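Local structure of reticulocyte-binding protein 2a (Plasmodium vivax, 4Z8N) at residues Arg6-Ser11 and Asp109-Cys114; Gln16-Val21 and Ala117-Tyr122; Met60-Asn65 and Thr123-Lys128. The protein probably binds a receptor on the red-cell surface during parasite invasion, this chain being its helical erythrocyte-binding domain. One frame throughout, in Å; residues are numbered along the deposited sequence.

How the contacts relate
All three contacts join elements far apart in sequence, and in none of them does a hydrogen bond span the two segments. Contact 1 is the most buried, with three of its four touching residues inside the protein, and it rests on an aromatic ring; contacts 2 and 3 are partly buried and turn on methionines. Contacts 1 and 2 hold the two strands of one small antiparallel sheet, 9-11 and 17-19, against the successive helices 94-115 and 119-136, the centres of the two contacts about 10 Å apart. Contact 3 is a helix-helix contact, sharing helix 119-136 with contact 2 and lying farthest out, its centre about 17 Å from that of the chain.

Contact 1 of 3, residues Arg6-Ser11 and Asp109-Cys114; sequences RYLDFS and DAYKNC
With CG anti to its carbonyl carbon (chi1 -56°), F10 swings its ring from the strand onto helix 94-115, where K112, its own CG anti to the backbone N (chi1 176°) and the rest of its chain extended, lies across one ring face. The evidence for a CH-pi contact is direct: K112 CG stands 3.8 Å from the centroid of the F10 ring, 21° off the ring normal. F10 CD1 to K112 CG is the shortest approach, 3.5 Å, while K112 CB lies 3.6 Å from F10 CE1, which places the aliphatic stem, rather than the amine, over the ring. Y111 meets the same ring at its edge, with Y111 CD2 4.2 Å from F10 CZ. L8 completes the cluster: its CD2 branch lies at the Y111 ring edge, 3.8 Å from both Y111 CD2 and Y111 CE2, as the two side chains slide past each other in opposite directions. Nearby, a disulfide from C114 to C70 ties this helix to the chain between helices 42-69 and 71-85. Backbone bonds from F10 to I18 pair its strand with 17-19. The whole is a small aromatic-aliphatic cluster packing a two-stranded antiparallel sheet onto a helix of this largely alpha-helical erythrocyte-binding domain.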
loop_
_atom_site.group_PDB
_atom_site.type_symbol
_atom_site.label_atom_id
_atom_site.label_comp_id
_atom_site.label_asym_id
_atom_site.label_seq_id
_atom_site.Cartn_x
_atom_site.Cartn_y
_atom_site.Cartn_z
ATOM N N ARG A 6 -4.921 -1.212 -8.203
ATOM C CA ARG A 6 -5.444 -0.095 -7.425
ATOM C C ARG A 6 -5.426 -0.381 -5.926
ATOM O O ARG A 6 -5.476 0.544 -5.115
ATOM C CB ARG A 6 -6.869 0.247 -7.865
ATOM C CG ARG A 6 -6.944 1.022 -9.170
ATOM C CD ARG A 6 -8.358 1.508 -9.450
ATOM N NE ARG A 6 -9.297 0.407 -9.642
ATOM C CZ ARG A 6 -10.590 0.569 -9.899
ATOM N NH1 ARG A 6 -11.102 1.789 -9.995
ATOM N NH2 ARG A 6 -11.375 -0.487 -10.062
ATOM N N TYR A 7 -5.352 -1.659 -5.560
ATOM C CA TYR A 7 -5.453 -2.040 -4.152
ATOM C C TYR A 7 -4.513 -3.169 -3.741
ATOM O O TYR A 7 -4.239 -3.347 -2.555
ATOM C CB TYR A 7 -6.896 -2.444 -3.817
ATOM C CG TYR A 7 -7.446 -3.596 -4.639
ATOM C CD1 TYR A 7 -7.231 -4.917 -4.261
ATOM C CD2 TYR A 7 -8.189 -3.358 -5.789
ATOM C CE1 TYR A 7 -7.742 -5.970 -5.011
ATOM C CE2 TYR A 7 -8.700 -4.399 -6.544
ATOM C CZ TYR A 7 -8.474 -5.702 -6.152
ATOM O OH TYR A 7 -8.987 -6.733 -6.909
ATOM N N LEU A 8 -4.020 -3.937 -4.707
ATOM C CA LEU A 8 -3.295 -5.155 -4.367
ATOM C C LEU A 8 -1.861 -4.890 -3.923
ATOM O O LEU A 8 -0.961 -4.707 -4.739
ATOM C CB LEU A 8 -3.297 -6.134 -5.543
ATOM C CG LEU A 8 -2.697 -7.504 -5.208
ATOM C CD1 LEU A 8 -3.384 -8.120 -3.994
ATOM C CD2 LEU A 8 -2.774 -8.443 -6.400
ATOM N N ASP A 9 -1.670 -4.873 -2.611
ATOM C CA ASP A 9 -0.346 -4.830 -2.008
ATOM C C ASP A 9 -0.216 -6.040 -1.095
ATOM O O ASP A 9 -1.217 -6.673 -0.766
ATOM C CB ASP A 9 -0.134 -3.531 -1.228
ATOM C CG ASP A 9 -0.145 -2.307 -2.121
ATOM O OD1 ASP A 9 0.305 -2.410 -3.281
ATOM O OD2 ASP A 9 -0.601 -1.238 -1.664
ATOM N N PHE A 10 1.004 -6.365 -0.683
ATOM C CA PHE A 10 1.214 -7.537 0.161
ATOM C C PHE A 10 1.912 -7.189 1.469
ATOM O O PHE A 10 3.049 -6.715 1.475
ATOM C CB PHE A 10 2.015 -8.596 -0.598
ATOM C CG PHE A 10 1.382 -9.009 -1.894
ATOM C CD1 PHE A 10 0.271 -9.839 -1.904
ATOM C CD2 PHE A 10 1.886 -8.554 -3.102
ATOM C CE1 PHE A 10 -0.320 -10.213 -3.093
ATOM C CE2 PHE A 10 1.299 -8.924 -4.296
ATOM C CZ PHE A 10 0.196 -9.756 -4.293
ATOM N N SER A 11 1.217 -7.421 2.576
ATOM C CA SER A 11 1.798 -7.234 3.900
ATOM C C SER A 11 2.290 -8.574 4.436
ATOM O O SER A 11 2.039 -9.616 3.830
ATOM C CB SER A 11 0.780 -6.614 4.856
ATOM O OG SER A 11 1.433 -5.957 5.929
ATOM N N ASP A 109 -1.764 -16.584 -5.516
ATOM C CA ASP A 109 -0.572 -17.022 -4.803
ATOM C C ASP A 109 0.666 -16.950 -5.693
ATOM O O ASP A 109 1.751 -16.599 -5.232
ATOM C CB ASP A 109 -0.757 -18.445 -4.273
ATOM C CG ASP A 109 0.414 -18.907 -3.430
ATOM O OD1 ASP A 109 0.876 -18.123 -2.574
ATOM O OD2 ASP A 109 0.875 -20.050 -3.628
ATOM N N ALA A 110 0.500 -17.283 -6.970
ATOM C CA ALA A 110 1.617 -17.270 -7.910
ATOM C C ALA A 110 2.075 -15.845 -8.214
ATOM O O ALA A 110 3.272 -15.585 -8.332
ATOM C CB ALA A 110 1.239 -17.994 -9.199
ATOM N N TYR A 111 1.119 -14.927 -8.339
ATOM C CA TYR A 111 1.439 -13.527 -8.597
ATOM C C TYR A 111 2.147 -12.906 -7.398
ATOM O O TYR A 111 3.124 -12.178 -7.558
ATOM C CB TYR A 111 0.174 -12.730 -8.940
ATOM C CG TYR A 111 0.434 -11.271 -9.248
ATOM C CD1 TYR A 111 1.207 -10.901 -10.341
ATOM C CD2 TYR A 111 -0.098 -10.264 -8.453
ATOM C CE1 TYR A 111 1.450 -9.572 -10.631
ATOM C CE2 TYR A 111 0.139 -8.925 -8.736
ATOM C CZ TYR A 111 0.914 -8.587 -9.828
ATOM O OH TYR A 111 1.157 -7.265 -10.124
ATOM N N LYS A 112 1.648 -13.202 -6.200
ATOM C CA LYS A 112 2.260 -12.712 -4.969
ATOM C C LYS A 112 3.724 -13.136 -4.865
ATOM O O LYS A 112 4.581 -12.343 -4.476
ATOM C CB LYS A 112 1.484 -13.211 -3.747
ATOM C CG LYS A 112 2.111 -12.823 -2.415
ATOM C CD LYS A 112 1.298 -13.352 -1.245
ATOM C CE LYS A 112 1.893 -12.909 0.083
ATOM N NZ LYS A 112 1.115 -13.426 1.244
ATOM N N ASN A 113 4.004 -14.385 -5.223
ATOM C CA ASN A 113 5.366 -14.907 -5.159
ATOM C C ASN A 113 6.275 -14.280 -6.207
ATOM O O ASN A 113 7.457 -14.047 -5.957
ATOM C CB ASN A 113 5.363 -16.428 -5.313
ATOM C CG ASN A 113 4.831 -17.134 -4.084
ATOM O OD1 ASN A 113 4.916 -16.614 -2.971
ATOM N ND2 ASN A 113 4.283 -18.327 -4.276
ATOM N N CYS A 114 5.718 -14.019 -7.384
ATOM C CA CYS A 114 6.456 -13.362 -8.455
ATOM C C CYS A 114 6.818 -11.938 -8.037
ATOM O O CYS A 114 7.908 -11.447 -8.331
ATOM C CB CYS A 114 5.633 -13.360 -9.747
ATOM S SG CYS A 114 6.389 -12.500 -11.146
#

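Contact 2 of 3, residues Gln16-Val21 and Ala117-Tyr122; sequences QIISTV and ANMESY
The nearest CA pair is I18 and M119, 8.6 Å apart, so an extended segment faces the first turn of helix 119-136 at a distance that side chains must bridge. M119 does this from the helix, and its sulfur is the focus of the contact. A first torsion well short of fully anti (chi1 147°) and a straight chi2 (-177°) carry SD to Q16 and I18, while the bend at chi3 only swings the CE methyl aside. I18 sends in the far end of its longer branch: CD1 lies 3.5 Å from M119 SD and 3.8 Å from M119 CG, and the two side chains cross at about a right angle. Q16, its chain extended beyond CG, crosses M119 obliquely, the NE2 end of its amide reaching SD. At 3.0 Å, Q16 NE2 and M119 SD are closer than a relaxed N...S contact, and this tight approach is best read with caution, not as a bond. Within 16-21, S19 OG accepts from V21 N at 3.2 Å, an ST turn. E120, next on the helix, is a calcium ligand in a crystal structure of this protein, though no calcium is bound to this chain here; its CB is directed away from Q16-V21. Y25 touches both I18 and M119 from the following loop. Strand 17-19 pairs antiparallel with strand 9-11, and I17 packs on helix 199-237; S19 rests on helix 246-297, while Q66 of helix 42-69 bonds to A117, N118 and Y122, fastening the start of helix 119-136.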
loop_
_atom_site.group_PDB
_atom_site.type_symbol
_atom_site.label_atom_id
_atom_site.label_comp_id
_atom_site.label_asym_id
_atom_site.label_seq_id
_atom_site.Cartn_x
_atom_site.Cartn_y
_atom_site.Cartn_z
ATOM N N GLN A 16 5.737 -4.937 7.094
ATOM C CA GLN A 16 6.179 -4.305 5.861
ATOM C C GLN A 16 5.099 -4.485 4.793
ATOM O O GLN A 16 4.379 -5.485 4.779
ATOM C CB GLN A 16 7.520 -4.892 5.402
ATOM C CG GLN A 16 7.373 -6.024 4.391
ATOM C CD GLN A 16 8.695 -6.530 3.826
ATOM O OE1 GLN A 16 9.726 -5.853 3.883
ATOM N NE2 GLN A 16 8.660 -7.729 3.259
ATOM N N ILE A 17 4.960 -3.496 3.923
ATOM C CA ILE A 17 4.009 -3.597 2.831
ATOM C C ILE A 17 4.763 -3.523 1.516
ATOM O O ILE A 17 5.368 -2.501 1.193
ATOM C CB ILE A 17 2.936 -2.487 2.890
ATOM C CG1 ILE A 17 2.110 -2.601 4.176
ATOM C CG2 ILE A 17 2.026 -2.561 1.672
ATOM C CD1 ILE A 17 1.038 -1.531 4.318
ATOM N N ILE A 18 4.752 -4.622 0.772
ATOM C CA ILE A 18 5.342 -4.634 -0.556
ATOM C C ILE A 18 4.268 -4.286 -1.572
ATOM O O ILE A 18 3.263 -4.987 -1.688
ATOM C CB ILE A 18 5.968 -5.993 -0.888
ATOM C CG1 ILE A 18 7.133 -6.275 0.061
ATOM C CG2 ILE A 18 6.436 -6.021 -2.335
ATOM C CD1 ILE A 18 7.808 -7.599 -0.183
ATOM N N SER A 19 4.475 -3.192 -2.297
ATOM C CA SER A 19 3.464 -2.693 -3.215
ATOM C C SER A 19 3.723 -3.151 -4.646
ATOM O O SER A 19 4.870 -3.324 -5.057
ATOM C CB SER A 19 3.399 -1.166 -3.152
ATOM O OG SER A 19 2.386 -0.661 -4.000
ATOM N N THR A 20 2.647 -3.352 -5.398
ATOM C CA THR A 20 2.756 -3.760 -6.793
ATOM C C THR A 20 2.940 -2.555 -7.708
ATOM O O THR A 20 3.122 -2.706 -8.916
ATOM C CB THR A 20 1.516 -4.551 -7.246
ATOM O OG1 THR A 20 0.333 -3.827 -6.888
ATOM C CG2 THR A 20 1.486 -5.923 -6.589
ATOM N N VAL A 21 2.890 -1.361 -7.126
ATOM C CA VAL A 21 3.048 -0.129 -7.889
ATOM C C VAL A 21 4.238 0.691 -7.385
ATOM O O VAL A 21 4.645 0.572 -6.227
ATOM C CB VAL A 21 1.767 0.737 -7.835
ATOM C CG1 VAL A 21 0.567 -0.051 -8.342
ATOM C CG2 VAL A 21 1.518 1.249 -6.428
ATOM N N ALA A 117 9.305 -11.999 -4.967
ATOM C CA ALA A 117 10.569 -12.666 -5.261
ATOM C C ALA A 117 11.734 -11.706 -5.030
ATOM O O ALA A 117 11.617 -10.507 -5.292
ATOM C CB ALA A 117 10.581 -13.189 -6.689
ATOM N N ASN A 118 12.839 -12.240 -4.512
ATOM C CA ASN A 118 14.048 -11.460 -4.232
ATOM C C ASN A 118 13.835 -10.345 -3.206
ATOM O O ASN A 118 14.656 -9.434 -3.101
ATOM C CB ASN A 118 14.601 -10.859 -5.525
ATOM C CG ASN A 118 14.781 -11.892 -6.616
ATOM O OD1 ASN A 118 15.417 -12.926 -6.408
ATOM N ND2 ASN A 118 14.211 -11.621 -7.785
ATOM N N MET A 119 12.738 -10.429 -2.457
ATOM C CA MET A 119 12.382 -9.426 -1.451
ATOM C C MET A 119 13.521 -9.189 -0.473
ATOM O O MET A 119 13.804 -8.061 -0.069
ATOM C CB MET A 119 11.121 -9.867 -0.699
ATOM C CG MET A 119 11.050 -9.443 0.760
ATOM S SD MET A 119 9.577 -10.081 1.586
ATOM C CE MET A 119 9.592 -11.792 1.055
ATOM N N GLU A 120 14.185 -10.280 -0.127
ATOM C CA GLU A 120 15.244 -10.292 0.862
ATOM C C GLU A 120 16.522 -9.653 0.346
ATOM O O GLU A 120 17.181 -8.887 1.056
ATOM C CB GLU A 120 15.513 -11.727 1.274
ATOM C CG GLU A 120 16.457 -11.874 2.410
ATOM C CD GLU A 120 16.464 -13.291 2.929
ATOM O OE1 GLU A 120 17.094 -14.169 2.302
ATOM O OE2 GLU A 120 15.787 -13.535 3.948
ATOM N N SER A 121 16.872 -9.996 -0.889
ATOM C CA SER A 121 18.025 -9.416 -1.557
ATOM C C SER A 121 17.810 -7.922 -1.777
ATOM O O SER A 121 18.733 -7.124 -1.616
ATOM C CB SER A 121 18.280 -10.124 -2.888
ATOM O OG SER A 121 18.536 -11.503 -2.688
ATOM N N TYR A 122 16.585 -7.552 -2.140
ATOM C CA TYR A 122 16.228 -6.150 -2.331
ATOM C C TYR A 122 16.355 -5.350 -1.036
ATOM O O TYR A 122 16.948 -4.272 -1.021
ATOM C CB TYR A 122 14.804 -6.027 -2.876
ATOM C CG TYR A 122 14.658 -6.480 -4.309
ATOM C CD1 TYR A 122 15.743 -6.464 -5.176
ATOM C CD2 TYR A 122 13.434 -6.916 -4.800
ATOM C CE1 TYR A 122 15.617 -6.875 -6.488
ATOM C CE2 TYR A 122 13.298 -7.330 -6.114
ATOM C CZ TYR A 122 14.394 -7.305 -6.952
ATOM O OH TYR A 122 14.270 -7.713 -8.261
#

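Contact 3 of 3, residues Met60-Asn65 and Thr123-Lys128; sequences MSSIQN and TDRMSK
M126 and I63 bury the largest areas here, and they meet end to end between helices 42-69 and 119-136. M126 has CG anti to its carbonyl carbon (chi1 -60°) and an extended chain beyond it, so that its terminal methyl is carried well out from the helix. I63 answers with its longer branch, CG1 likewise anti to the carbonyl carbon and CD1 continuing outward at chi2 175°. The two ends come together with I63 CD1 3.7 Å from M126 CE, an ordinary van der Waals separation. No other pair of side-chain atoms from these two residues comes into comparable contact, which identifies the meeting as a methyl-to-methyl touch without interlocking. The backbones are correspondingly far apart: the nearest CA atoms, those of I63 and T123, are separated by 11.1 Å. R125 supplies the third share of the buried area, at the margin of the contact. Its guanidinium presents an edge to S62, with R125 NH1 4.5 Å from S62 OG, too long for a hydrogen bond. The S62 hydroxyl is instead bonded to the carbonyl oxygen of P58, one turn earlier in its own helix. L59, on that same helix, touches both R125 and M126, while F24 packs on I63; M126 also meets Y25, Q27 and F31. These neighbours touch the pair as well, which itself meets at one point. Chemically, then, the two segments share a thin hydrophobic contact between buried side chains, with polar groups at its margin not bonded to each other. The contact of these two segments probably rests on apolar burial and dispersion; directional bonds between the two helices lie nearby, at Q66.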
loop_
_atom_site.group_PDB
_atom_site.type_symbol
_atom_site.label_atom_id
_atom_site.label_comp_id
_atom_site.label_asym_id
_atom_site.label_seq_id
_atom_site.Cartn_x
_atom_site.Cartn_y
_atom_site.Cartn_z
ATOM N N MET A 60 16.163 0.208 -8.398
ATOM C CA MET A 60 14.787 0.473 -8.808
ATOM C C MET A 60 14.493 -0.153 -10.169
ATOM O O MET A 60 13.407 -0.688 -10.398
ATOM C CB MET A 60 14.514 1.981 -8.854
ATOM C CG MET A 60 13.116 2.335 -9.334
ATOM S SD MET A 60 11.827 1.708 -8.228
ATOM C CE MET A 60 11.773 2.989 -6.976
ATOM N N SER A 61 15.470 -0.086 -11.067
ATOM C CA SER A 61 15.322 -0.652 -12.401
ATOM C C SER A 61 15.149 -2.167 -12.338
ATOM O O SER A 61 14.333 -2.735 -13.061
ATOM C CB SER A 61 16.526 -0.289 -13.271
ATOM O OG SER A 61 16.597 1.113 -13.478
ATOM N N SER A 62 15.914 -2.812 -11.464
ATOM C CA SER A 62 15.834 -4.260 -11.297
ATOM C C SER A 62 14.483 -4.677 -10.720
ATOM O O SER A 62 13.907 -5.686 -11.129
ATOM C CB SER A 62 16.966 -4.759 -10.399
ATOM O OG SER A 62 18.231 -4.497 -10.984
ATOM N N ILE A 63 13.985 -3.893 -9.768
ATOM C CA ILE A 63 12.674 -4.134 -9.181
ATOM C C ILE A 63 11.580 -3.938 -10.223
ATOM O O ILE A 63 10.690 -4.775 -10.371
ATOM C CB ILE A 63 12.410 -3.201 -7.983
ATOM C CG1 ILE A 63 13.426 -3.464 -6.870
ATOM C CG2 ILE A 63 10.989 -3.381 -7.461
ATOM C CD1 ILE A 63 13.306 -2.510 -5.701
ATOM N N GLN A 64 11.664 -2.828 -10.948
ATOM C CA GLN A 64 10.674 -2.484 -11.960
ATOM C C GLN A 64 10.600 -3.547 -13.052
ATOM O O GLN A 64 9.513 -3.896 -13.515
ATOM C CB GLN A 64 10.997 -1.118 -12.570
ATOM C CG GLN A 64 9.795 -0.407 -13.161
ATOM C CD GLN A 64 9.740 1.056 -12.768
ATOM O OE1 GLN A 64 10.760 1.659 -12.433
ATOM N NE2 GLN A 64 8.543 1.633 -12.803
ATOM N N ASN A 65 11.758 -4.061 -13.456
ATOM C CA ASN A 65 11.813 -5.121 -14.456
ATOM C C ASN A 65 11.167 -6.404 -13.948
ATOM O O ASN A 65 10.479 -7.100 -14.695
ATOM C CB ASN A 65 13.259 -5.399 -14.874
ATOM C CG ASN A 65 13.880 -4.238 -15.624
ATOM O OD1 ASN A 65 13.181 -3.454 -16.266
ATOM N ND2 ASN A 65 15.200 -4.122 -15.546
ATOM N N THR A 123 15.790 -5.886 0.043
ATOM C CA THR A 123 15.843 -5.243 1.354
ATOM C C THR A 123 17.282 -5.063 1.841
ATOM O O THR A 123 17.624 -4.037 2.432
ATOM C CB THR A 123 15.052 -6.055 2.400
ATOM O OG1 THR A 123 13.690 -6.183 1.976
ATOM C CG2 THR A 123 15.094 -5.377 3.763
ATOM N N ASP A 124 18.116 -6.068 1.588
ATOM C CA ASP A 124 19.519 -6.030 1.991
ATOM C C ASP A 124 20.266 -4.882 1.322
ATOM O O ASP A 124 21.043 -4.181 1.964
ATOM C CB ASP A 124 20.208 -7.358 1.670
ATOM C CG ASP A 124 19.760 -8.485 2.583
ATOM O OD1 ASP A 124 18.885 -8.244 3.443
ATOM O OD2 ASP A 124 20.282 -9.612 2.440
ATOM N N ARG A 125 20.021 -4.690 0.030
ATOM C CA ARG A 125 20.683 -3.628 -0.720
ATOM C C ARG A 125 20.221 -2.251 -0.267
ATOM O O ARG A 125 21.015 -1.313 -0.212
ATOM C CB ARG A 125 20.434 -3.792 -2.216
ATOM C CG ARG A 125 21.024 -5.054 -2.803
ATOM C CD ARG A 125 20.666 -5.155 -4.264
ATOM N NE ARG A 125 21.269 -4.071 -5.034
ATOM C CZ ARG A 125 20.988 -3.816 -6.306
ATOM N NH1 ARG A 125 20.095 -4.555 -6.943
ATOM N NH2 ARG A 125 21.584 -2.814 -6.936
ATOM N N MET A 126 18.934 -2.132 0.047
ATOM C CA MET A 126 18.395 -0.883 0.573
ATOM C C MET A 126 19.015 -0.588 1.932
ATOM O O MET A 126 19.320 0.559 2.252
ATOM C CB MET A 126 16.870 -0.951 0.682
ATOM C CG MET A 126 16.171 -1.192 -0.643
ATOM S SD MET A 126 14.418 -1.591 -0.462
ATOM C CE MET A 126 14.068 -2.245 -2.091
ATOM N N SER A 127 19.203 -1.638 2.723
ATOM C CA SER A 127 19.811 -1.506 4.039
ATOM C C SER A 127 21.264 -1.055 3.913
ATOM O O SER A 127 21.734 -0.223 4.690
ATOM C CB SER A 127 19.726 -2.831 4.800
ATOM O OG SER A 127 20.300 -2.714 6.088
ATOM N N LYS A 128 21.962 -1.602 2.923
ATOM C CA LYS A 128 23.358 -1.255 2.674
ATOM C C LYS A 128 23.508 0.208 2.266
ATOM O O LYS A 128 24.423 0.893 2.722
ATOM C CB LYS A 128 23.949 -2.164 1.596
ATOM C CG LYS A 128 24.476 -3.490 2.124
ATOM C CD LYS A 128 24.623 -4.509 1.006
ATOM C CE LYS A 128 24.138 -5.881 1.446
ATOM N NZ LYS A 128 23.438 -6.605 0.347
#